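Local atomic coordinates of secretory-abundant heat soluble protein 1 (Ramazzottius varieornatus, PDB entry 5XNA), a protein that is secreted and acts as a heat-soluble molecular shield under water-deficient conditions, and probably binds lipids in a beta-barrel related to that of fatty-acid-binding proteins. Residues 18-23 / 126-131; 82-87 / 99-104. All coordinates share one frame; numbering follows the deposited sequence. Where two conformers were deposited one is given.

Overall arrangement
From the N terminus the chain runs along strand 10-19, turns into helix 21-27 at residues 18-23, and after a second short helix winds through the antiparallel strands of a barrel akin to that of the fatty-acid-binding proteins. Contact 2 (82-87 / 99-104) closes a short loop, that of the hairpin made by strands 82-91 and 94-101. Contact 1 (18-23 / 126-131) closes the long one, bringing the last strand, 128-136, back beside the first. The short loop falls wholly within the long one, so the two nest and do not cross. Both lie on the same sheet, their centres about 19 Å apart and their nearest atoms about 9 Å apart.

Contact 1 (18-23 / 126-131). With ZN (zinc ion), chain D.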
ATOM      1  N   ILE A  18      15.732 -14.662   5.543  1.00 27.26           N
ATOM      2  CA  ILE A  18      14.376 -14.320   5.947  1.00 34.66           C
ATOM      3  C   ILE A  18      14.507 -13.309   7.071  1.00 39.69           C
ATOM      4  O   ILE A  18      15.477 -13.338   7.831  1.00 33.60           O
ATOM      5  CB  ILE A  18      13.590 -15.583   6.378  1.00 35.30           C
ATOM      6  CG1 ILE A  18      12.132 -15.245   6.680  1.00 30.24           C
ATOM      7  CG2 ILE A  18      14.261 -16.258   7.573  1.00 41.52           C
ATOM      8  CD1 ILE A  18      11.258 -16.471   6.774  1.00 29.48           C
ATOM      9  N   GLU A  19      13.541 -12.399   7.172  1.00 30.84           N
ATOM     10  CA  GLU A  19      13.666 -11.305   8.131  1.00 28.82           C
ATOM     11  C   GLU A  19      12.313 -10.947   8.724  1.00 29.16           C
ATOM     12  O   GLU A  19      11.392 -10.566   7.994  1.00 23.50           O
ATOM     13  CB  GLU A  19      14.305 -10.079   7.475  1.00 23.20           C
ATOM     14  CG  GLU A  19      14.561  -8.934   8.461  1.00 31.48           C
ATOM     15  CD  GLU A  19      15.186  -7.738   7.796  1.00 35.25           C
ATOM     16  OE1 GLU A  19      16.390  -7.809   7.471  1.00 38.39           O
ATOM     17  OE2 GLU A  19      14.480  -6.730   7.591  1.00 40.44           O
ATOM     18  N   ASN A  20      12.213 -11.050  10.050  1.00 29.14           N
ATOM     19  CA  ASN A  20      11.078 -10.540  10.821  1.00 29.36           C
ATOM     20  C   ASN A  20       9.770 -11.222  10.442  1.00 34.19           C
ATOM     21  O   ASN A  20       8.689 -10.653  10.623  1.00 28.06           O
ATOM     22  CB  ASN A  20      10.939  -9.017  10.673  1.00 31.47           C
ATOM     23  CG  ASN A  20      10.173  -8.380  11.833  1.00 42.60           C
ATOM     24  OD1 ASN A  20      10.198  -8.886  12.956  1.00 35.39           O
ATOM     25  ND2 ASN A  20       9.495  -7.266  11.563  1.00 35.82           N
ATOM     26  N   PHE A  21       9.858 -12.450   9.927  1.00 30.90           N
ATOM     27  CA  PHE A  21       8.672 -13.093   9.370  1.00 29.59           C
ATOM     28  C   PHE A  21       7.701 -13.529  10.457  1.00 29.14           C
ATOM     29  O   PHE A  21       6.484 -13.432  10.274  1.00 31.46           O
ATOM     30  CB  PHE A  21       9.078 -14.276   8.492  1.00 24.94           C
ATOM     31  CG  PHE A  21       7.950 -14.825   7.665  1.00 33.66           C
ATOM     32  CD1 PHE A  21       7.522 -14.166   6.525  1.00 38.80           C
ATOM     33  CD2 PHE A  21       7.319 -16.003   8.034  1.00 41.35           C
ATOM     34  CE1 PHE A  21       6.478 -14.676   5.760  1.00 34.25           C
ATOM     35  CE2 PHE A  21       6.284 -16.519   7.278  1.00 39.97           C
ATOM     36  CZ  PHE A  21       5.861 -15.848   6.138  1.00 40.72           C
ATOM     37  N   ASP A  22       8.202 -13.996  11.605  1.00 33.91           N
ATOM     38  CA  ASP A  22       7.280 -14.427  12.653  1.00 38.32           C
ATOM     39  C   ASP A  22       6.517 -13.256  13.264  1.00 35.73           C
ATOM     40  O   ASP A  22       5.381 -13.431  13.719  1.00 32.76           O
ATOM     41  CB  ASP A  22       8.018 -15.207  13.746  1.00 52.36           C
ATOM     42  CG  ASP A  22       8.532 -16.552  13.261  1.00 43.94           C
ATOM     43  OD1 ASP A  22       8.095 -17.007  12.185  1.00 51.44           O
ATOM     44  OD2 ASP A  22       9.349 -17.171  13.971  1.00 60.30           O
ATOM     45  N   ALA A  23       7.113 -12.061  13.291  1.00 35.70           N
ATOM     46  CA  ALA A  23       6.363 -10.888  13.735  1.00 34.42           C
ATOM     47  C   ALA A  23       5.243 -10.555  12.760  1.00 38.02           C
ATOM     48  O   ALA A  23       4.168 -10.105  13.172  1.00 29.19           O
ATOM     49  CB  ALA A  23       7.293  -9.688  13.899  1.00 33.92           C
ATOM     50  N   GLY A 126      -0.222  -3.275   8.443  1.00 21.99           N
ATOM     51  CA  GLY A 126       0.001  -2.100   9.272  1.00 31.14           C
ATOM     52  C   GLY A 126       1.462  -1.693   9.305  1.00 26.66           C
ATOM     53  O   GLY A 126       2.080  -1.463   8.259  1.00 29.54           O
ATOM     54  N   ASP A 127       2.052  -1.613  10.497  0.63 26.07           N
ATOM     55  CA  ASP A 127       3.431  -1.166  10.634  0.63 30.92           C
ATOM     56  C   ASP A 127       4.427  -2.314  10.755  0.63 31.07           C
ATOM     57  O   ASP A 127       5.589  -2.072  11.094  0.63 33.05           O
ATOM     58  CB  ASP A 127       3.572  -0.250  11.853  0.63 28.63           C
ATOM     59  CG  ASP A 127       3.331  -0.980  13.153  0.63 22.39           C
ATOM     60  OD1 ASP A 127       2.446  -1.863  13.196  0.63 39.40           O
ATOM     61  OD2 ASP A 127       4.026  -0.679  14.147  0.63 41.27           O
ATOM     62  N   VAL A 128       4.010  -3.551  10.500  1.00 29.23           N
ATOM     63  CA  VAL A 128       4.892  -4.708  10.609  1.00 23.45           C
ATOM     64  C   VAL A 128       5.333  -5.134   9.219  1.00 30.82           C
ATOM     65  O   VAL A 128       4.493  -5.447   8.373  1.00 25.80           O
ATOM     66  CB  VAL A 128       4.195  -5.865  11.337  1.00 29.04           C
ATOM     67  CG1 VAL A 128       5.142  -7.041  11.489  1.00 28.14           C
ATOM     68  CG2 VAL A 128       3.664  -5.399  12.675  1.00 34.60           C
ATOM     69  N   THR A 129       6.646  -5.166   8.990  1.00 27.62           N
ATOM     70  CA  THR A 129       7.238  -5.481   7.695  1.00 31.19           C
ATOM     71  C   THR A 129       8.096  -6.732   7.822  1.00 34.20           C
ATOM     72  O   THR A 129       8.929  -6.818   8.728  1.00 29.52           O
ATOM     73  CB  THR A 129       8.103  -4.324   7.190  1.00 32.44           C
ATOM     74  OG1 THR A 129       7.296  -3.154   7.023  1.00 30.88           O
ATOM     75  CG2 THR A 129       8.769  -4.684   5.862  1.00 29.13           C
ATOM     76  N   ALA A 130       7.904  -7.694   6.916  1.00 25.88           N
ATOM     77  CA  ALA A 130       8.787  -8.850   6.848  1.00 25.16           C
ATOM     78  C   ALA A 130       9.325  -9.014   5.434  1.00 26.46           C
ATOM     79  O   ALA A 130       8.790  -8.472   4.465  1.00 22.75           O
ATOM     80  CB  ALA A 130       8.085 -10.137   7.298  1.00 23.18           C
ATOM     81  N   LYS A 131      10.418  -9.756   5.326  1.00 22.43           N
ATOM     82  CA  LYS A 131      11.067  -9.965   4.050  1.00 24.14           C
ATOM     83  C   LYS A 131      11.493 -11.415   3.938  1.00 26.76           C
ATOM     84  O   LYS A 131      11.806 -12.072   4.936  1.00 28.04           O
ATOM     85  CB  LYS A 131      12.265  -9.046   3.866  1.00 30.38           C
ATOM     86  CG  LYS A 131      11.905  -7.588   4.051  1.00 34.98           C
ATOM     87  CD  LYS A 131      12.617  -6.730   3.067  1.00 39.24           C
ATOM     88  CE  LYS A 131      11.894  -5.421   2.897  1.00 31.17           C
ATOM     89  NZ  LYS A 131      12.176  -4.834   1.569  1.00 36.52           N
TER
HETATM   90 ZN    ZN D 202      15.511  -5.214   6.232  0.62 35.84          ZN
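Glu19 and Lys131 face each other as an antiparallel hydrogen-bonded pair: Glu19 N donates to Lys131 O (2.8 Å) and Lys131 N returns the bond to Glu19 O (3.0 Å). One step on, the strand gives way to Asn20, just before the helix, and a side chain takes over the pairing. Asn20 reaches across to the last strand because its CG is turned opposite the backbone N (chi1 -157°), and ND2 donates to Thr129 O at 2.9 Å, tilted 30° from that carbonyl plane.

The Ala130 methyl packs beside these bonds, its CB 3.4 Å from the carbonyl oxygen Asn20 O. Apolar contacts follow: Ala130 CB meets Phe21 CD1 at 4.1 Å, approaching the ring obliquely; farther along, Val128 CG1 touches Ala23 CB at 4.2 Å.

Charged ends lead elsewhere. The extended Glu19 chain brings OE2 to a zinc ion at 2.3 Å, whereas Lys131 NZ forms a salt bridge with Glu120 on strand 118-125.

The contact thus joins the first and last barrel strands where helix 21-27 begins. Phe21, edge-to-face with Tyr123 of strand 118-125, also touches a bound heptanoic acid, and Ala130 packs on Phe24 of the same helix.

Contact 2 (82-87 / 99-104); sequences TEIKYK and VHVPSR. With ZN (zinc ion), chain R.
His100 pairs with Lys85 across the hairpin, and its side chain leads from the strand pairing to a metal. At its base, His100 CB lies against Lys85 O and, at 4.2 Å, Lys85 CB. CG stands anti to the carbonyl carbon (chi1 -75°), and from there the ring heads away from strand 82-91. On one side of the ring ND1 donates a hydrogen bond to water 2, which lies in the ring plane at 2.8 Å; the water in turn gives a weak bond to Lys85 O. At the tip NE2 binds a zinc ion at 2.0 Å. With both ring nitrogens engaged, rotation of the imidazole is probably restrained.

The backbones beneath exchange two hydrogen bonds, Lys85 N to His100 O and His100 N to Lys85 O, the latter 2.8 Å long. On the face opposite the histidine, Ile84 CG2 meets Val99 CG1 at 3.7 Å, the two side chains crossing obliquely, and Val99 CG2 touches Tyr86 CB. Nearer Thr82, a water spans the two segments: water 1 donates to Glu83 O (2.8 Å) and accepts from Ser103 N (3.0 Å). Pro102 CD closes on Glu83 O at 3.2 Å.

His100 of the second subunit shares zinc binding with this ring, its imidazole plane turned about 70° away. Strand 82-91 is flanked on its other edge by strand 75-79, and strand 94-101 by strand 106-114, where Val99 and Val101 pack on Ile108; Tyr86 reaches strand 63-69, its OH bonded to Asn68 O.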
ATOM      1  N   THR A  82     -14.205 -18.337   3.969  1.00 67.03           N
ATOM      2  CA  THR A  82     -14.419 -16.906   3.832  1.00 68.08           C
ATOM      3  C   THR A  82     -13.575 -16.356   2.687  1.00 62.24           C
ATOM      4  O   THR A  82     -12.528 -16.908   2.335  1.00 56.36           O
ATOM      5  CB  THR A  82     -14.102 -16.174   5.149  1.00 53.40           C
ATOM      6  OG1 THR A  82     -14.801 -14.924   5.191  1.00 69.61           O
ATOM      7  CG2 THR A  82     -12.618 -15.907   5.290  1.00 58.19           C
ATOM      8  N   GLU A  83     -14.050 -15.256   2.115  1.00 47.89           N
ATOM      9  CA  GLU A  83     -13.473 -14.703   0.898  1.00 42.81           C
ATOM     10  C   GLU A  83     -12.278 -13.811   1.213  1.00 50.83           C
ATOM     11  O   GLU A  83     -12.339 -12.967   2.113  1.00 55.65           O
ATOM     12  CB  GLU A  83     -14.537 -13.907   0.147  1.00 53.96           C
ATOM     13  CG  GLU A  83     -14.426 -13.972  -1.351  1.00 54.65           C
ATOM     14  CD  GLU A  83     -15.568 -13.248  -2.029  1.00 65.88           C
ATOM     15  OE1 GLU A  83     -15.600 -11.998  -1.966  1.00 64.18           O
ATOM     16  OE2 GLU A  83     -16.436 -13.931  -2.612  1.00 52.87           O
ATOM     17  N   ILE A  84     -11.192 -14.006   0.469  1.00 38.28           N
ATOM     18  CA  ILE A  84     -10.025 -13.127   0.475  1.00 35.74           C
ATOM     19  C   ILE A  84      -9.996 -12.403  -0.866  1.00 35.46           C
ATOM     20  O   ILE A  84     -10.068 -13.050  -1.915  1.00 32.23           O
ATOM     21  CB  ILE A  84      -8.731 -13.928   0.691  1.00 25.90           C
ATOM     22  CG1 ILE A  84      -8.653 -14.443   2.129  1.00 48.66           C
ATOM     23  CG2 ILE A  84      -7.496 -13.108   0.333  1.00 37.23           C
ATOM     24  CD1 ILE A  84      -7.257 -14.864   2.536  1.00 52.41           C
ATOM     25  N   LYS A  85      -9.907 -11.072  -0.839  1.00 23.25           N
ATOM     26  CA  LYS A  85      -9.829 -10.285  -2.065  1.00 22.40           C
ATOM     27  C   LYS A  85      -8.393  -9.849  -2.318  1.00 20.07           C
ATOM     28  O   LYS A  85      -7.669  -9.494  -1.382  1.00 19.36           O
ATOM     29  CB  LYS A  85     -10.727  -9.050  -1.987  1.00 23.94           C
ATOM     30  CG  LYS A  85     -12.183  -9.380  -1.706  1.00 41.49           C
ATOM     31  CD  LYS A  85     -12.973  -8.135  -1.329  1.00 55.36           C
ATOM     32  CE  LYS A  85     -14.397  -8.491  -0.915  1.00 64.91           C
ATOM     33  NZ  LYS A  85     -15.215  -7.280  -0.621  1.00 71.84           N
ATOM     34  N   TYR A  86      -7.979  -9.878  -3.584  1.00 16.58           N
ATOM     35  CA  TYR A  86      -6.639  -9.434  -3.948  1.00 16.81           C
ATOM     36  C   TYR A  86      -6.688  -8.628  -5.235  1.00 17.60           C
ATOM     37  O   TYR A  86      -7.600  -8.772  -6.056  1.00 18.38           O
ATOM     38  CB  TYR A  86      -5.655 -10.601  -4.136  1.00 15.12           C
ATOM     39  CG  TYR A  86      -6.129 -11.607  -5.170  1.00 18.44           C
ATOM     40  CD1 TYR A  86      -5.898 -11.407  -6.520  1.00 17.83           C
ATOM     41  CD2 TYR A  86      -6.827 -12.733  -4.781  1.00 18.54           C
ATOM     42  CE1 TYR A  86      -6.339 -12.334  -7.473  1.00 20.00           C
ATOM     43  CE2 TYR A  86      -7.255 -13.666  -5.709  1.00 21.63           C
ATOM     44  CZ  TYR A  86      -7.022 -13.451  -7.052  1.00 17.84           C
ATOM     45  OH  TYR A  86      -7.473 -14.382  -7.969  1.00 20.30           O
ATOM     46  N   LYS A  87      -5.671  -7.791  -5.418  1.00 12.25           N
ATOM     47  CA  LYS A  87      -5.505  -7.107  -6.697  1.00 13.05           C
ATOM     48  C   LYS A  87      -4.024  -6.899  -6.920  1.00 16.48           C
ATOM     49  O   LYS A  87      -3.364  -6.259  -6.104  1.00 16.25           O
ATOM     50  CB  LYS A  87      -6.256  -5.772  -6.761  1.00 15.83           C
ATOM     51  CG  LYS A  87      -6.023  -5.084  -8.110  1.00 18.91           C
ATOM     52  CD  LYS A  87      -6.567  -3.673  -8.180  1.00 25.88           C
ATOM     53  CE  LYS A  87      -8.049  -3.641  -7.929  1.00 32.80           C
ATOM     54  NZ  LYS A  87      -8.570  -2.245  -8.082  1.00 41.19           N
ATOM     55  N   VAL A  99      -4.143  -7.038  -0.576  1.00 15.32           N
ATOM     56  CA  VAL A  99      -4.946  -8.169  -0.106  1.00 16.12           C
ATOM     57  C   VAL A  99      -5.858  -7.705   1.021  1.00 20.81           C
ATOM     58  O   VAL A  99      -5.384  -7.147   2.018  1.00 20.63           O
ATOM     59  CB  VAL A  99      -4.058  -9.336   0.354  1.00 20.10           C
ATOM     60  CG1 VAL A  99      -4.925 -10.496   0.847  1.00 21.94           C
ATOM     61  CG2 VAL A  99      -3.141  -9.773  -0.785  1.00 19.02           C
ATOM     62  N   HIS A 100      -7.161  -7.934   0.869  1.00 16.30           N
ATOM     63  CA  HIS A 100      -8.127  -7.707   1.950  1.00 17.52           C
ATOM     64  C   HIS A 100      -8.486  -9.040   2.604  1.00 24.66           C
ATOM     65  O   HIS A 100      -8.783 -10.017   1.906  1.00 21.31           O
ATOM     66  CB  HIS A 100      -9.417  -7.060   1.439  1.00 16.46           C
ATOM     67  CG  HIS A 100      -9.318  -5.598   1.113  1.00 16.33           C
ATOM     68  ND1 HIS A 100      -8.742  -5.122  -0.044  1.00 19.00           N
ATOM     69  CD2 HIS A 100      -9.795  -4.509   1.769  1.00 18.05           C
ATOM     70  CE1 HIS A 100      -8.852  -3.804  -0.084  1.00 17.80           C
ATOM     71  NE2 HIS A 100      -9.484  -3.407   1.010  1.00 19.26           N
ATOM     72  N   VAL A 101      -8.491  -9.073   3.934  1.00 20.87           N
ATOM     73  CA  VAL A 101      -9.003 -10.225   4.678  1.00 24.30           C
ATOM     74  C   VAL A 101     -10.193  -9.728   5.493  1.00 20.87           C
ATOM     75  O   VAL A 101     -10.029  -9.331   6.653  1.00 25.48           O
ATOM     76  CB  VAL A 101      -7.922 -10.870   5.556  1.00 23.48           C
ATOM     77  CG1 VAL A 101      -8.481 -12.119   6.242  1.00 28.63           C
ATOM     78  CG2 VAL A 101      -6.668 -11.207   4.721  1.00 25.68           C
ATOM     79  N   PRO A 102     -11.391  -9.706   4.901  1.00 25.62           N
ATOM     80  CA  PRO A 102     -12.516  -8.979   5.517  1.00 30.34           C
ATOM     81  C   PRO A 102     -13.017  -9.591   6.807  1.00 32.19           C
ATOM     82  O   PRO A 102     -13.477  -8.853   7.687  1.00 29.35           O
ATOM     83  CB  PRO A 102     -13.597  -9.028   4.428  1.00 36.74           C
ATOM     84  CG  PRO A 102     -12.852  -9.266   3.158  1.00 35.66           C
ATOM     85  CD  PRO A 102     -11.695 -10.133   3.527  1.00 34.61           C
ATOM     86  N   SER A 103     -12.970 -10.918   6.938  1.00 30.26           N
ATOM     87  CA  SER A 103     -13.357 -11.549   8.193  1.00 34.55           C
ATOM     88  C   SER A 103     -12.508 -11.053   9.353  1.00 34.41           C
ATOM     89  O   SER A 103     -13.011 -10.914  10.472  1.00 34.08           O
ATOM     90  CB  SER A 103     -13.240 -13.067   8.065  1.00 37.72           C
ATOM     91  OG  SER A 103     -11.886 -13.444   7.848  1.00 34.68           O
ATOM     92  N   ARG A 104     -11.233 -10.761   9.107  0.68 31.22           N
ATOM     93  CA  ARG A 104     -10.303 -10.359  10.151  0.68 27.02           C
ATOM     94  C   ARG A 104      -9.968  -8.870  10.131  0.68 29.50           C
ATOM     95  O   ARG A 104      -9.158  -8.425  10.951  0.68 29.14           O
ATOM     96  CB  ARG A 104      -9.015 -11.179  10.039  0.68 32.69           C
ATOM     97  CG  ARG A 104      -9.230 -12.675  10.200  0.68 30.22           C
ATOM     98  CD  ARG A 104      -8.066 -13.487   9.655  0.68 32.82           C
ATOM     99  NE  ARG A 104      -8.153 -14.890  10.055  0.68 33.64           N
ATOM    100  CZ  ARG A 104      -7.384 -15.440  10.990  0.68 34.86           C
ATOM    101  NH1 ARG A 104      -7.531 -16.713  11.310  0.68 37.54           N
ATOM    102  NH2 ARG A 104      -6.465 -14.712  11.605  0.68 35.88           N
TER
HETATM  103 ZN    ZN R 203     -10.219  -1.613   1.475  1.00 18.26          ZN
HETATM  104  O   HOH W   1     -12.121 -12.898   4.890  1.00 36.95           O
HETATM  105  O   HOH W   2      -7.716  -6.224  -2.461  1.00 19.98           O